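Local coordinates for xyloglucanase (Paenibacillus pabuli, PDB 2JEP), which hydrolyses xyloglucan, a polysaccharide of the plant cell wall, as a family 5 glycoside hydrolase, at residues 150-154 with 198-202; 281-285 with 296-301. One frame throughout, in Å; residues are numbered along the deposited sequence.

Interaction 1: 150-154 with 198-202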
loop_
_atom_site.group_PDB
_atom_site.type_symbol
_atom_site.label_atom_id
_atom_site.label_comp_id
_atom_site.label_asym_id
_atom_site.label_seq_id
_atom_site.Cartn_x
_atom_site.Cartn_y
_atom_site.Cartn_z
ATOM N N GLN A 150 15.979 -19.684 -0.359
ATOM C CA GLN A 150 16.143 -18.277 0.036
ATOM C C GLN A 150 17.301 -17.586 -0.663
ATOM O O GLN A 150 17.220 -16.410 -0.934
ATOM C CB GLN A 150 16.259 -18.120 1.549
ATOM C CG GLN A 150 14.936 -18.438 2.275
ATOM C CD GLN A 150 13.835 -17.449 1.966
ATOM O OE1 GLN A 150 14.084 -16.230 1.886
ATOM N NE2 GLN A 150 12.611 -17.959 1.770
ATOM N N THR A 151 18.357 -18.323 -1.003
ATOM C CA THR A 151 19.441 -17.716 -1.752
ATOM C C THR A 151 18.950 -17.194 -3.099
ATOM O O THR A 151 19.256 -16.066 -3.468
ATOM C CB THR A 151 20.566 -18.720 -1.947
ATOM O OG1 THR A 151 21.091 -19.059 -0.667
ATOM C CG2 THR A 151 21.675 -18.148 -2.843
ATOM N N ALA A 152 18.203 -18.005 -3.840
ATOM C CA ALA A 152 17.706 -17.576 -5.137
ATOM C C ALA A 152 16.663 -16.482 -4.964
ATOM O O ALA A 152 16.635 -15.544 -5.742
ATOM C CB ALA A 152 17.134 -18.758 -5.926
ATOM N N ILE A 153 15.770 -16.620 -3.985
ATOM C CA ILE A 153 14.763 -15.559 -3.774
ATOM C C ILE A 153 15.453 -14.213 -3.519
ATOM O O ILE A 153 15.086 -13.187 -4.103
ATOM C CB ILE A 153 13.834 -15.903 -2.616
ATOM C CG1 ILE A 153 12.957 -17.124 -2.980
ATOM C CG2 ILE A 153 12.973 -14.711 -2.219
ATOM C CD1 ILE A 153 12.212 -17.740 -1.748
ATOM N N LYS A 154 16.439 -14.213 -2.632
ATOM C CA LYS A 154 17.116 -12.979 -2.269
ATOM C C LYS A 154 17.915 -12.385 -3.405
ATOM O O LYS A 154 17.941 -11.152 -3.561
ATOM C CB LYS A 154 18.016 -13.207 -1.059
ATOM C CG LYS A 154 17.225 -13.428 0.220
ATOM C CD LYS A 154 18.142 -13.848 1.363
ATOM C CE LYS A 154 17.408 -13.959 2.662
ATOM N NZ LYS A 154 18.351 -14.303 3.775
ATOM N N ASN A 198 13.437 -13.773 7.390
ATOM C CA ASN A 198 13.510 -13.632 5.929
ATOM C C ASN A 198 12.890 -12.315 5.469
ATOM O O ASN A 198 13.438 -11.632 4.648
ATOM C CB ASN A 198 12.878 -14.844 5.220
ATOM C CG ASN A 198 13.659 -16.127 5.442
ATOM O OD1 ASN A 198 14.874 -16.094 5.729
ATOM N ND2 ASN A 198 12.979 -17.259 5.313
ATOM N N LEU A 199 11.716 -11.998 6.007
ATOM C CA LEU A 199 11.048 -10.733 5.672
ATOM C C LEU A 199 11.983 -9.553 5.954
ATOM O O LEU A 199 12.161 -8.660 5.126
ATOM C CB LEU A 199 9.731 -10.615 6.466
ATOM C CG LEU A 199 8.789 -9.461 6.136
ATOM C CD1 LEU A 199 7.394 -9.781 6.664
ATOM C CD2 LEU A 199 9.277 -8.128 6.698
ATOM N N ASN A 200 12.561 -9.539 7.152
ATOM C CA ASN A 200 13.472 -8.461 7.531
ATOM C C ASN A 200 14.674 -8.410 6.592
ATOM O O ASN A 200 15.161 -7.334 6.238
ATOM C CB ASN A 200 13.948 -8.622 8.977
ATOM C CG ASN A 200 12.850 -8.462 10.014
ATOM O OD1 ASN A 200 11.964 -7.604 9.887
ATOM N ND2 ASN A 200 12.957 -9.237 11.105
ATOM N N ALA A 201 15.149 -9.588 6.182
ATOM C CA ALA A 201 16.268 -9.653 5.240
ATOM C C ALA A 201 15.893 -9.022 3.912
ATOM O O ALA A 201 16.691 -8.309 3.321
ATOM C CB ALA A 201 16.743 -11.090 5.058
ATOM N N TYR A 202 14.677 -9.279 3.423
ATOM C CA TYR A 202 14.235 -8.655 2.174
ATOM C C TYR A 202 14.248 -7.137 2.342
ATOM O O TYR A 202 14.742 -6.410 1.483
ATOM C CB TYR A 202 12.841 -9.131 1.729
ATOM C CG TYR A 202 12.634 -10.624 1.610
ATOM C CD1 TYR A 202 13.686 -11.507 1.416
ATOM C CD2 TYR A 202 11.347 -11.161 1.667
ATOM C CE1 TYR A 202 13.474 -12.859 1.352
ATOM C CE2 TYR A 202 11.125 -12.520 1.600
ATOM C CZ TYR A 202 12.189 -13.381 1.448
ATOM O OH TYR A 202 11.951 -14.726 1.412
HETATM O O HOH W 1 17.004 -14.460 6.200
#

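Interaction 2: 281-285 with 296-301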
loop_
_atom_site.group_PDB
_atom_site.type_symbol
_atom_site.label_atom_id
_atom_site.label_comp_id
_atom_site.label_asym_id
_atom_site.label_seq_id
_atom_site.Cartn_x
_atom_site.Cartn_y
_atom_site.Cartn_z
ATOM N N GLN A 281 -22.854 -2.322 8.824
ATOM C CA GLN A 281 -22.791 -1.036 9.495
ATOM C C GLN A 281 -21.589 -1.017 10.423
ATOM O O GLN A 281 -21.087 -2.060 10.815
ATOM C CB GLN A 281 -24.085 -0.763 10.288
ATOM C CG GLN A 281 -25.349 -1.036 9.462
ATOM C CD GLN A 281 -26.606 -0.595 10.134
ATOM O OE1 GLN A 281 -26.621 -0.161 11.302
ATOM N NE2 GLN A 281 -27.697 -0.693 9.399
ATOM N N TRP A 282 -21.153 0.182 10.775
ATOM C CA TRP A 282 -19.975 0.399 11.599
ATOM C C TRP A 282 -20.090 1.736 12.322
ATOM O O TRP A 282 -20.558 2.712 11.752
ATOM C CB TRP A 282 -18.708 0.415 10.713
ATOM C CG TRP A 282 -17.434 0.556 11.502
ATOM C CD1 TRP A 282 -16.701 -0.469 12.051
ATOM C CD2 TRP A 282 -16.781 1.769 11.888
ATOM N NE1 TRP A 282 -15.631 0.048 12.735
ATOM C CE2 TRP A 282 -15.675 1.412 12.674
ATOM C CE3 TRP A 282 -17.033 3.128 11.660
ATOM C CZ2 TRP A 282 -14.799 2.355 13.185
ATOM C CZ3 TRP A 282 -16.187 4.050 12.197
ATOM C CH2 TRP A 282 -15.086 3.660 12.957
ATOM N N GLY A 283 -19.592 1.755 13.549
ATOM C CA GLY A 283 -19.459 2.955 14.326
ATOM C C GLY A 283 -20.729 3.369 15.035
ATOM O O GLY A 283 -21.788 2.745 14.910
ATOM N N ALA A 284 -20.602 4.459 15.763
ATOM C CA ALA A 284 -21.657 4.882 16.681
ATOM C C ALA A 284 -22.968 5.192 15.995
ATOM O O ALA A 284 -24.017 5.062 16.630
ATOM C CB ALA A 284 -21.199 6.108 17.472
ATOM N N THR A 285 -22.925 5.583 14.723
ATOM C CA THR A 285 -24.153 5.950 14.026
ATOM C C THR A 285 -24.902 4.760 13.419
ATOM O O THR A 285 -25.976 4.941 12.851
ATOM C CB THR A 285 -23.935 7.019 12.958
ATOM O OG1 THR A 285 -23.195 6.466 11.861
ATOM C CG2 THR A 285 -23.226 8.261 13.544
ATOM N N GLY A 296 -14.103 -3.928 17.159
ATOM C CA GLY A 296 -13.463 -3.252 16.042
ATOM C C GLY A 296 -13.993 -1.862 15.740
ATOM O O GLY A 296 -13.845 -1.354 14.621
ATOM N N GLN A 297 -14.561 -1.214 16.744
ATOM C CA GLN A 297 -15.199 0.075 16.563
ATOM C C GLN A 297 -14.209 1.200 16.800
ATOM O O GLN A 297 -12.990 1.000 16.690
ATOM C CB GLN A 297 -16.433 0.172 17.452
ATOM C CG GLN A 297 -17.377 -0.986 17.207
ATOM C CD GLN A 297 -17.926 -1.016 15.778
ATOM O OE1 GLN A 297 -18.515 -0.019 15.316
ATOM N NE2 GLN A 297 -17.723 -2.129 15.067
ATOM N N GLU A 298 -14.698 2.392 17.128
ATOM C CA GLU A 298 -13.843 3.577 17.227
ATOM C C GLU A 298 -12.724 3.395 18.246
ATOM O O GLU A 298 -11.611 3.909 18.048
ATOM C CB GLU A 298 -14.693 4.789 17.631
ATOM C CG GLU A 298 -15.692 5.286 16.576
ATOM C CD GLU A 298 -17.086 4.670 16.657
ATOM O OE1 GLU A 298 -17.254 3.533 17.154
ATOM O OE2 GLU A 298 -18.021 5.378 16.202
ATOM N N ASP A 299 -13.026 2.713 19.346
ATOM C CA ASP A 299 -12.021 2.467 20.380
ATOM C C ASP A 299 -10.870 1.598 19.895
ATOM O O ASP A 299 -9.700 1.842 20.236
ATOM C CB ASP A 299 -12.644 1.908 21.675
ATOM C CG ASP A 299 -13.612 0.706 21.460
ATOM O OD1 ASP A 299 -13.902 0.289 20.305
ATOM O OD2 ASP A 299 -14.080 0.135 22.499
ATOM N N TYR A 300 -11.206 0.604 19.098
ATOM C CA TYR A 300 -10.200 -0.285 18.511
ATOM C C TYR A 300 -9.332 0.439 17.502
ATOM O O TYR A 300 -8.106 0.325 17.506
ATOM C CB TYR A 300 -10.894 -1.492 17.892
ATOM C CG TYR A 300 -9.941 -2.493 17.315
ATOM C CD1 TYR A 300 -9.280 -3.372 18.129
ATOM C CD2 TYR A 300 -9.721 -2.569 15.962
ATOM C CE1 TYR A 300 -8.401 -4.303 17.605
ATOM C CE2 TYR A 300 -8.828 -3.490 15.421
ATOM C CZ TYR A 300 -8.194 -4.365 16.240
ATOM O OH TYR A 300 -7.309 -5.268 15.692
ATOM N N LEU A 301 -9.964 1.235 16.649
ATOM C CA LEU A 301 -9.238 2.029 15.680
ATOM C C LEU A 301 -8.239 2.953 16.391
ATOM O O LEU A 301 -7.076 3.065 15.978
ATOM C CB LEU A 301 -10.233 2.825 14.838
ATOM C CG LEU A 301 -9.686 3.889 13.900
ATOM C CD1 LEU A 301 -8.699 3.306 12.874
ATOM C CD2 LEU A 301 -10.832 4.589 13.207
HETATM O O HOH W 2 -19.027 -2.978 12.435
#

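Interaction 1: 150-154 with 198-202
Gln-150, at the start of helix 150-167, meets both Asn-198 and Tyr-202 of helix 193-211. The two helices follow barrel strands 125-128 and 175-178 as neighbours in the outer layer of the (beta/alpha)8 barrel of this family, and the short segments run in roughly the same direction, crossing at -28° with 11.5 Å between their axes. With chi2 at -66° the chain of Gln-150 is bent, which turns its amide flat against that of Asn-198. The planes lie 5° apart, and CD of Gln-150 is 3.5 Å from ND2 of Asn-198, a stack of amides rather than a bond between them. The two amide nitrogens find acceptors outside the pair: Asn-198 ND2 gives its hydrogen bond to the Val-145 carbonyl, and Gln-150 NE2 reaches the carbonyls of Leu-144 and Gly-147. Gln-150 OE1 accepts the hydroxyl proton of Tyr-202 OH at 2.7 Å, in the carbonyl plane and on a lone pair, with the amide nearly coplanar with the ring. Farther along, Ile-153 sets its CG2 branch obliquely against the phenol end, 4.0 Å from Tyr-202 CZ. Lys-154 comes last, its CG at the edge of the Tyr-202 ring. Beyond CG its chain is fully extended, so that CE passes 3.8 Å from Ala-201 CB, and its ammonium NZ donates at 2.8 Å to a water that in turn donates to Asn-198 OD1 at 2.7 Å.

Interaction 2: 281-285 with 296-301
Trp-282 holds CG opposite the backbone N across the CA-CB bond (chi1 -177°), swinging the indole toward 296-301, while Gln-297 bends at chi2 (-63°) and brings its OE1 over one indole face. The indole nitrogen NE1 donates to Gly-296 O at 3.0 Å, an almost straight bond (162°) with the oxygen at the ring edge, in plane. Gln-297 OE1 lies above that face, displaced toward the rim, and accepts from Gly-283 N at 2.7 Å, nearly in line with its own C=O bond. A water joins Gln-297 NE2 to Gln-281 O. Gln-297 is the N-cap residue of helix 298-313, the outer helix that leads into barrel strand 319-324 of the TIM barrel, so the loop 281-285 is fastened to that helix's first turn. There Glu-298 turns its syn lone pair to Ala-284 N (2.8 Å from OE2) and brings CG to 4.0 Å from Trp-282 CH2. With an alanine here instead of Trp-282, Gly-296 O would probably lose its indole donor and a gap would open beneath Gln-297 OE1 and beside Glu-298 CG. Gly-283 has positive phi, and a side chain there would run into Trp-282 CE3.

Overall arrangement
Interactions 1 and 2 follow one another along the chain, interaction 1 being complete in the sequence before interaction 2 begins, and both belong to the same family 5 catalytic barrel. Their centres are 38 Å apart and their nearest atoms about 18 Å, so neither touches the other. What they share is the closed eight-stranded parallel barrel. Interaction 1 pairs two successive outer helices, 150-167 and 193-211, separated in sequence by strand 175-178, whereas interaction 2 ties the loop between helix 269-272 and helix 298-313 to the start of the latter. The pair thus illustrates two ways of fastening the periphery of one barrel: helix against helix, and loop against helix start.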